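Local coordinates for protein P47 (Clostridium botulinum, PDB 6EKT) that is thought to help protect botulinum neurotoxin A2 in the host gut as part of a progenitor toxin complex, and resembles tubular lipid-binding (TULIP) proteins, at residues D69-I74 against I84-K89; N106-I111 against K140-D145. All coordinates share one frame; numbering follows the deposited sequence.

Contact 1 of 2, residues D69-I74 against I84-K89; sequences DNWEII and IKTPIK
Glu72 and Lys85 form an antiparallel hydrogen-bonded pair, with Lys85 N to Glu72 O at 2.8 Å and Glu72 N to Lys85 O at 3.0 Å. Beyond a looser stretch Asp69 N reaches Pro87 O at 2.8 Å. Between them Asn70 O is buried without a polar partner; Pro87, which has no N-H to offer, lays its CD 3.3 Å from it. Trp71 carries the inner face. With CG anti to the carbonyl carbon (chi1 -75°) the indole drops from the backbone alongside Thr86, whose CG2 makes a CH-pi contact over the five-membered ring, 3.6 Å from its centroid. Ile84 CD1 comes obliquely, 3.8 Å from Trp71 CE3. This is a beta hairpin at the border of the sheet, with 72-74 as its outermost strand. Helix 35-49 covers the outer edge of this strand, where Asn39 OD1 accepts from Ile73 N, and a large indole suits a buried place among Ile46 of that helix, Phe68 and Phe129. On the other face Glu72 and Lys85 are partly exposed, and their extended chains can carry the charges toward solvent; Glu72 OE1 and Lys85 NZ, 4.3 Å apart, form no salt bridge. The Ile74 side chain runs across the aliphatic part of Lys85 at about a right angle, its CG2 3.7 Å from Lys85 CE.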
ATOM      1  N   ASP A  69       4.945 -33.831   6.536  1.00 45.65           N
ATOM      2  CA  ASP A  69       4.446 -33.342   7.818  1.00 46.71           C
ATOM      3  C   ASP A  69       3.723 -31.997   7.629  1.00 46.00           C
ATOM      4  O   ASP A  69       2.574 -31.833   8.058  1.00 47.10           O
ATOM      5  CB  ASP A  69       5.632 -33.177   8.776  1.00 48.77           C
ATOM      6  CG  ASP A  69       5.317 -33.603  10.192  1.00 52.69           C
ATOM      7  OD1 ASP A  69       4.655 -32.833  10.915  1.00 54.73           O
ATOM      8  OD2 ASP A  69       5.757 -34.705  10.590  1.00 54.32           O
ATOM      9  N   ASN A  70       4.406 -31.068   6.953  0.50 43.33           N
ATOM     10  CA  ASN A  70       3.995 -29.671   6.805  0.50 41.76           C
ATOM     11  C   ASN A  70       4.920 -29.020   5.773  0.50 39.57           C
ATOM     12  O   ASN A  70       5.943 -29.607   5.422  0.50 38.49           O
ATOM     13  CB  ASN A  70       4.139 -28.938   8.141  0.50 41.96           C
ATOM     14  CG  ASN A  70       3.456 -27.589   8.131  0.50 41.43           C
ATOM     15  OD1 ASN A  70       2.679 -27.301   7.228  0.50 40.81           O
ATOM     16  ND2 ASN A  70       3.746 -26.758   9.121  0.50 41.41           N
ATOM     17  N   TRP A  71       4.546 -27.839   5.272  1.00 38.63           N
ATOM     18  CA  TRP A  71       5.496 -26.924   4.612  1.00 37.04           C
ATOM     19  C   TRP A  71       5.407 -25.626   5.400  1.00 36.99           C
ATOM     20  O   TRP A  71       4.303 -25.187   5.739  1.00 39.53           O
ATOM     21  CB  TRP A  71       5.142 -26.649   3.148  1.00 35.99           C
ATOM     22  CG  TRP A  71       5.427 -27.737   2.152  1.00 36.49           C
ATOM     23  CD1 TRP A  71       5.674 -29.071   2.402  1.00 37.50           C
ATOM     24  CD2 TRP A  71       5.432 -27.595   0.731  1.00 35.97           C
ATOM     25  NE1 TRP A  71       5.866 -29.752   1.221  1.00 36.79           N
ATOM     26  CE2 TRP A  71       5.710 -28.878   0.180  1.00 36.27           C
ATOM     27  CE3 TRP A  71       5.238 -26.506  -0.139  1.00 35.06           C
ATOM     28  CZ2 TRP A  71       5.807 -29.097  -1.200  1.00 36.13           C
ATOM     29  CZ3 TRP A  71       5.319 -26.725  -1.511  1.00 35.13           C
ATOM     30  CH2 TRP A  71       5.611 -28.015  -2.030  1.00 35.65           C
ATOM     31  N   GLU A  72       6.549 -25.019   5.712  1.00 36.30           N
ATOM     32  CA  GLU A  72       6.589 -23.812   6.545  1.00 36.14           C
ATOM     33  C   GLU A  72       7.602 -22.822   5.998  1.00 34.58           C
ATOM     34  O   GLU A  72       8.770 -23.176   5.797  1.00 34.62           O
ATOM     35  CB  GLU A  72       6.940 -24.163   7.996  1.00 38.22           C
ATOM     36  CG  GLU A  72       7.111 -22.953   8.919  1.00 40.01           C
ATOM     37  CD  GLU A  72       7.808 -23.264  10.245  1.00 42.39           C
ATOM     38  OE1 GLU A  72       8.280 -24.402  10.447  1.00 44.22           O
ATOM     39  OE2 GLU A  72       7.888 -22.357  11.105  1.00 43.14           O
ATOM     40  N   ILE A  73       7.145 -21.594   5.764  1.00 32.85           N
ATOM     41  CA  ILE A  73       7.991 -20.487   5.320  1.00 31.76           C
ATOM     42  C   ILE A  73       8.872 -20.059   6.481  1.00 32.28           C
ATOM     43  O   ILE A  73       8.411 -19.987   7.612  1.00 33.85           O
ATOM     44  CB  ILE A  73       7.151 -19.266   4.844  1.00 30.81           C
ATOM     45  CG1 ILE A  73       6.176 -19.684   3.736  1.00 30.51           C
ATOM     46  CG2 ILE A  73       8.049 -18.098   4.387  1.00 28.77           C
ATOM     47  CD1 ILE A  73       5.004 -18.734   3.577  1.00 30.62           C
ATOM     48  N   ILE A  74      10.145 -19.801   6.182  1.00 31.94           N
ATOM     49  CA  ILE A  74      11.110 -19.282   7.152  1.00 32.93           C
ATOM     50  C   ILE A  74      11.840 -18.090   6.528  1.00 32.16           C
ATOM     51  O   ILE A  74      11.730 -17.860   5.319  1.00 30.55           O
ATOM     52  CB  ILE A  74      12.104 -20.390   7.645  1.00 33.62           C
ATOM     53  CG1 ILE A  74      12.961 -20.961   6.494  1.00 32.37           C
ATOM     54  CG2 ILE A  74      11.348 -21.494   8.392  1.00 35.34           C
ATOM     55  CD1 ILE A  74      14.028 -21.964   6.921  1.00 32.18           C
ATOM     56  N   ILE A  84      11.621 -22.360   2.595  1.00 29.67           N
ATOM     57  CA  ILE A  84      10.625 -23.226   3.236  1.00 30.25           C
ATOM     58  C   ILE A  84      11.237 -24.510   3.790  1.00 31.53           C
ATOM     59  O   ILE A  84      12.213 -25.038   3.224  1.00 31.11           O
ATOM     60  CB  ILE A  84       9.425 -23.563   2.314  1.00 30.46           C
ATOM     61  CG1 ILE A  84       9.869 -24.344   1.061  1.00 30.77           C
ATOM     62  CG2 ILE A  84       8.623 -22.291   1.982  1.00 30.20           C
ATOM     63  CD1 ILE A  84       8.736 -25.063   0.345  1.00 31.69           C
ATOM     64  N   LYS A  85      10.689 -24.975   4.912  1.00 32.79           N
ATOM     65  CA  LYS A  85      11.023 -26.293   5.449  1.00 34.51           C
ATOM     66  C   LYS A  85       9.940 -27.258   4.986  1.00 34.73           C
ATOM     67  O   LYS A  85       8.752 -26.925   5.062  1.00 33.82           O
ATOM     68  CB  LYS A  85      11.045 -26.280   6.978  1.00 37.22           C
ATOM     69  CG  LYS A  85      12.151 -25.470   7.638  1.00 38.97           C
ATOM     70  CD  LYS A  85      12.004 -25.619   9.145  1.00 42.12           C
ATOM     71  CE  LYS A  85      12.767 -24.562   9.929  1.00 43.67           C
ATOM     72  NZ  LYS A  85      12.461 -24.716  11.384  1.00 44.93           N
ATOM     73  N   THR A  86      10.336 -28.449   4.528  1.00 34.07           N
ATOM     74  CA  THR A  86       9.362 -29.444   4.065  1.00 35.18           C
ATOM     75  C   THR A  86       9.545 -30.788   4.800  1.00 36.77           C
ATOM     76  O   THR A  86       9.852 -31.800   4.161  1.00 36.64           O
ATOM     77  CB  THR A  86       9.404 -29.647   2.528  1.00 33.97           C
ATOM     78  OG1 THR A  86      10.684 -30.174   2.150  1.00 32.82           O
ATOM     79  CG2 THR A  86       9.157 -28.333   1.766  1.00 32.74           C
ATOM     80  N   PRO A  87       9.359 -30.800   6.145  1.00 38.19           N
ATOM     81  CA  PRO A  87       9.586 -32.014   6.931  1.00 39.30           C
ATOM     82  C   PRO A  87       8.791 -33.209   6.376  1.00 40.68           C
ATOM     83  O   PRO A  87       7.590 -33.091   6.089  1.00 41.65           O
ATOM     84  CB  PRO A  87       9.114 -31.628   8.344  1.00 39.96           C
ATOM     85  CG  PRO A  87       8.235 -30.427   8.148  1.00 40.19           C
ATOM     86  CD  PRO A  87       8.871 -29.695   7.002  1.00 38.60           C
ATOM     87  N   ILE A  88       9.495 -34.316   6.178  1.00 40.45           N
ATOM     88  CA  ILE A  88       8.918 -35.571   5.678  1.00 42.23           C
ATOM     89  C   ILE A  88       8.578 -36.454   6.883  1.00 44.39           C
ATOM     90  O   ILE A  88       9.469 -36.833   7.651  1.00 44.52           O
ATOM     91  CB  ILE A  88       9.898 -36.318   4.726  1.00 40.37           C
ATOM     92  CG1 ILE A  88      10.290 -35.430   3.537  1.00 38.03           C
ATOM     93  CG2 ILE A  88       9.275 -37.607   4.185  1.00 40.83           C
ATOM     94  CD1 ILE A  88      11.658 -35.737   2.962  1.00 37.66           C
ATOM     95  N   LYS A  89       7.299 -36.781   7.041  1.00 47.47           N
ATOM     96  CA  LYS A  89       6.888 -37.682   8.131  1.00 50.80           C
ATOM     97  C   LYS A  89       7.177 -39.157   7.840  1.00 51.83           C
ATOM     98  O   LYS A  89       7.489 -39.917   8.762  1.00 53.23           O
ATOM     99  CB  LYS A  89       5.426 -37.461   8.568  1.00 54.42           C
ATOM    100  CG  LYS A  89       4.335 -37.763   7.545  1.00 56.33           C
ATOM    101  CD  LYS A  89       2.954 -37.770   8.206  1.00 58.96           C
ATOM    102  CE  LYS A  89       1.859 -37.383   7.221  1.00 59.24           C
ATOM    103  NZ  LYS A  89       0.558 -37.095   7.901  1.00 61.31           N
TER

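Contact 2 of 2, residues N106-I111 against K140-D145; sequences NPVLEI and KIIVSD
Glu110 and Lys140 pair through their backbones and again through their side chains, at one end of an antiparallel ladder that a classic beta bulge interrupts. At the bulge two residues, Ile142 and Val143, stand across from the single residue Val108: Val108 O accepts from Ile142 N at 2.8 Å and from Val143 N at 3.1 Å, so one carbonyl serves two amides. Beta-branched Val108 and Val143 suit their extended backbone; Ile142, its backbone turned out of that form, puts its CB against Val108 CG1. On the opposite face Leu109 CD2 rests 3.8 Å from Ile141 CG1, and Leu109 also meets Leu162 and Phe166 of helix 152-168. Glu110 can be followed outward. Its CB lies against Lys140 CE, its CG against Ile142 CG1, and its CD and OE1 against Ile142 CD1. At the tip OE1 forms a salt bridge with Arg83, while OE2 takes Lys140 NZ at 2.8 Å from above the carboxylate plane, 44° out of it. The lysine chain bends at chi3 (-73°), which brings the amine back to the glutamate; Lys140 also makes a cation-pi contact with Phe81. At the far end Asp145 OD1 accepts from Asn106 N at 2.8 Å and from Asn147 N, and OD2 from Asn149 N, so a short carboxylate ties three backbone amides. A buried carboxylate gripped by an arginine and a lysine is probably held in its charged form, so Glu110 can sit among aliphatic groups.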
ATOM      1  N   ASN A 106      14.243 -33.367   7.152  1.00 38.81           N
ATOM      2  CA  ASN A 106      13.701 -32.003   7.213  1.00 38.06           C
ATOM      3  C   ASN A 106      14.455 -31.043   6.254  1.00 35.97           C
ATOM      4  O   ASN A 106      15.311 -30.253   6.693  1.00 35.66           O
ATOM      5  CB  ASN A 106      13.719 -31.525   8.682  1.00 39.54           C
ATOM      6  CG  ASN A 106      12.939 -30.242   8.901  1.00 40.14           C
ATOM      7  OD1 ASN A 106      12.122 -29.828   8.063  1.00 39.67           O
ATOM      8  ND2 ASN A 106      13.177 -29.606  10.048  1.00 40.90           N
ATOM      9  N   PRO A 107      14.142 -31.114   4.934  1.00 34.31           N
ATOM     10  CA  PRO A 107      14.827 -30.285   3.943  1.00 32.66           C
ATOM     11  C   PRO A 107      14.433 -28.812   4.026  1.00 32.28           C
ATOM     12  O   PRO A 107      13.313 -28.474   4.438  1.00 30.97           O
ATOM     13  CB  PRO A 107      14.355 -30.869   2.600  1.00 32.69           C
ATOM     14  CG  PRO A 107      13.751 -32.215   2.929  1.00 33.58           C
ATOM     15  CD  PRO A 107      13.150 -31.991   4.287  1.00 34.55           C
ATOM     16  N   VAL A 108      15.380 -27.955   3.654  1.00 30.94           N
ATOM     17  CA  VAL A 108      15.110 -26.536   3.484  1.00 30.27           C
ATOM     18  C   VAL A 108      15.314 -26.220   2.010  1.00 29.59           C
ATOM     19  O   VAL A 108      16.414 -26.414   1.458  1.00 28.32           O
ATOM     20  CB  VAL A 108      16.032 -25.655   4.366  1.00 30.06           C
ATOM     21  CG1 VAL A 108      15.684 -24.177   4.206  1.00 29.47           C
ATOM     22  CG2 VAL A 108      15.934 -26.078   5.825  1.00 31.62           C
ATOM     23  N   LEU A 109      14.236 -25.766   1.378  1.00 28.68           N
ATOM     24  CA  LEU A 109      14.260 -25.383  -0.005  1.00 28.30           C
ATOM     25  C   LEU A 109      14.014 -23.885  -0.147  1.00 28.49           C
ATOM     26  O   LEU A 109      13.557 -23.212   0.797  1.00 29.03           O
ATOM     27  CB  LEU A 109      13.193 -26.155  -0.796  1.00 28.63           C
ATOM     28  CG  LEU A 109      13.121 -27.675  -0.596  1.00 29.80           C
ATOM     29  CD1 LEU A 109      11.898 -28.281  -1.272  1.00 29.55           C
ATOM     30  CD2 LEU A 109      14.388 -28.330  -1.106  1.00 29.39           C
ATOM     31  N   GLU A 110      14.331 -23.374  -1.329  1.00 27.79           N
ATOM     32  CA  GLU A 110      13.834 -22.083  -1.761  1.00 28.09           C
ATOM     33  C   GLU A 110      13.064 -22.277  -3.048  1.00 28.38           C
ATOM     34  O   GLU A 110      13.564 -22.891  -3.989  1.00 27.65           O
ATOM     35  CB  GLU A 110      14.968 -21.067  -1.931  1.00 28.63           C
ATOM     36  CG  GLU A 110      15.317 -20.388  -0.629  1.00 29.79           C
ATOM     37  CD  GLU A 110      16.356 -19.289  -0.764  1.00 30.37           C
ATOM     38  OE1 GLU A 110      16.993 -18.989   0.255  1.00 31.37           O
ATOM     39  OE2 GLU A 110      16.535 -18.712  -1.867  1.00 31.03           O
ATOM     40  N   ILE A 111      11.830 -21.765  -3.087  1.00 27.63           N
ATOM     41  CA  ILE A 111      10.994 -21.933  -4.270  1.00 28.04           C
ATOM     42  C   ILE A 111      10.528 -20.560  -4.717  1.00 28.09           C
ATOM     43  O   ILE A 111      10.075 -19.757  -3.891  1.00 27.62           O
ATOM     44  CB  ILE A 111       9.799 -22.900  -4.040  1.00 28.94           C
ATOM     45  CG1 ILE A 111      10.295 -24.275  -3.515  1.00 29.28           C
ATOM     46  CG2 ILE A 111       8.987 -23.066  -5.328  1.00 29.38           C
ATOM     47  CD1 ILE A 111       9.223 -25.336  -3.287  1.00 29.54           C
ATOM     48  N   LYS A 140      15.542 -24.534  -5.320  1.00 29.22           N
ATOM     49  CA  LYS A 140      16.907 -24.658  -4.822  1.00 29.39           C
ATOM     50  C   LYS A 140      16.875 -25.458  -3.548  1.00 29.39           C
ATOM     51  O   LYS A 140      15.968 -25.288  -2.726  1.00 28.79           O
ATOM     52  CB  LYS A 140      17.546 -23.298  -4.533  1.00 29.19           C
ATOM     53  CG  LYS A 140      17.620 -22.353  -5.727  1.00 30.05           C
ATOM     54  CD  LYS A 140      18.392 -21.082  -5.384  1.00 31.30           C
ATOM     55  CE  LYS A 140      17.587 -20.176  -4.473  1.00 31.66           C
ATOM     56  NZ  LYS A 140      18.344 -18.981  -3.985  1.00 32.90           N
ATOM     57  N   ILE A 141      17.858 -26.344  -3.392  1.00 28.44           N
ATOM     58  CA  ILE A 141      18.066 -27.039  -2.134  1.00 29.19           C
ATOM     59  C   ILE A 141      19.043 -26.233  -1.287  1.00 29.45           C
ATOM     60  O   ILE A 141      20.209 -26.047  -1.658  1.00 31.24           O
ATOM     61  CB  ILE A 141      18.542 -28.502  -2.350  1.00 30.00           C
ATOM     62  CG1 ILE A 141      17.476 -29.263  -3.159  1.00 30.30           C
ATOM     63  CG2 ILE A 141      18.842 -29.176  -1.009  1.00 29.93           C
ATOM     64  CD1 ILE A 141      17.907 -30.621  -3.679  1.00 31.44           C
ATOM     65  N   ILE A 142      18.550 -25.746  -0.155  1.00 29.82           N
ATOM     66  CA  ILE A 142      19.362 -25.005   0.804  1.00 29.98           C
ATOM     67  C   ILE A 142      20.086 -25.987   1.723  1.00 30.65           C
ATOM     68  O   ILE A 142      21.311 -25.947   1.794  1.00 30.90           O
ATOM     69  CB  ILE A 142      18.522 -23.944   1.574  1.00 30.49           C
ATOM     70  CG1 ILE A 142      17.760 -23.037   0.595  1.00 30.09           C
ATOM     71  CG2 ILE A 142      19.387 -23.109   2.520  1.00 31.38           C
ATOM     72  CD1 ILE A 142      18.608 -22.345  -0.476  1.00 29.63           C
ATOM     73  N   VAL A 143      19.332 -26.863   2.396  1.00 30.73           N
ATOM     74  CA  VAL A 143      19.863 -27.911   3.285  1.00 32.26           C
ATOM     75  C   VAL A 143      19.093 -29.199   3.006  1.00 32.78           C
ATOM     76  O   VAL A 143      17.860 -29.217   3.028  1.00 32.54           O
ATOM     77  CB  VAL A 143      19.721 -27.555   4.796  1.00 33.22           C
ATOM     78  CG1 VAL A 143      20.434 -28.583   5.670  1.00 34.73           C
ATOM     79  CG2 VAL A 143      20.263 -26.163   5.105  1.00 33.78           C
ATOM     80  N   SER A 144      19.817 -30.282   2.745  1.00 32.92           N
ATOM     81  CA  SER A 144      19.183 -31.575   2.459  1.00 33.27           C
ATOM     82  C   SER A 144      18.397 -32.094   3.668  1.00 35.44           C
ATOM     83  O   SER A 144      17.251 -32.556   3.535  1.00 35.46           O
ATOM     84  CB  SER A 144      20.227 -32.599   1.968  1.00 32.63           C
ATOM     85  OG  SER A 144      20.852 -32.114   0.784  1.00 32.47           O
ATOM     86  N   ASP A 145      19.009 -31.990   4.840  1.00 36.65           N
ATOM     87  CA  ASP A 145      18.364 -32.380   6.088  1.00 40.15           C
ATOM     88  C   ASP A 145      18.895 -31.543   7.243  1.00 41.06           C
ATOM     89  O   ASP A 145      20.044 -31.683   7.659  1.00 40.82           O
ATOM     90  CB  ASP A 145      18.549 -33.887   6.370  1.00 40.41           C
ATOM     91  CG  ASP A 145      17.730 -34.376   7.574  1.00 41.83           C
ATOM     92  OD1 ASP A 145      16.836 -33.658   8.054  1.00 41.78           O
ATOM     93  OD2 ASP A 145      17.980 -35.507   8.035  1.00 43.34           O
TER

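Overall arrangement
Along the chain the two follow one another, contact 1 first, and their centres are about 10 Å apart. Both belong to one antiparallel sheet whose order begins 72-74, 81-88, 108-118, 124-141, so the two hairpins lie next to each other. Strands 81-88 and 108-118 join them: Ile84 N lies 2.8 Å from Leu109 O, a probable hydrogen bond, and Ile84 CD1 packs on Ile111 CD1. Helix 35-49 lies along the outer edge of contact 1 and helix 152-168 packs on contact 2. Their centres are about 30 and 32 Å from the centre of the chain, on the same side. Together they form continuous sheet toward one end of the elongated molecule, consistent with its resemblance to TULIP proteins.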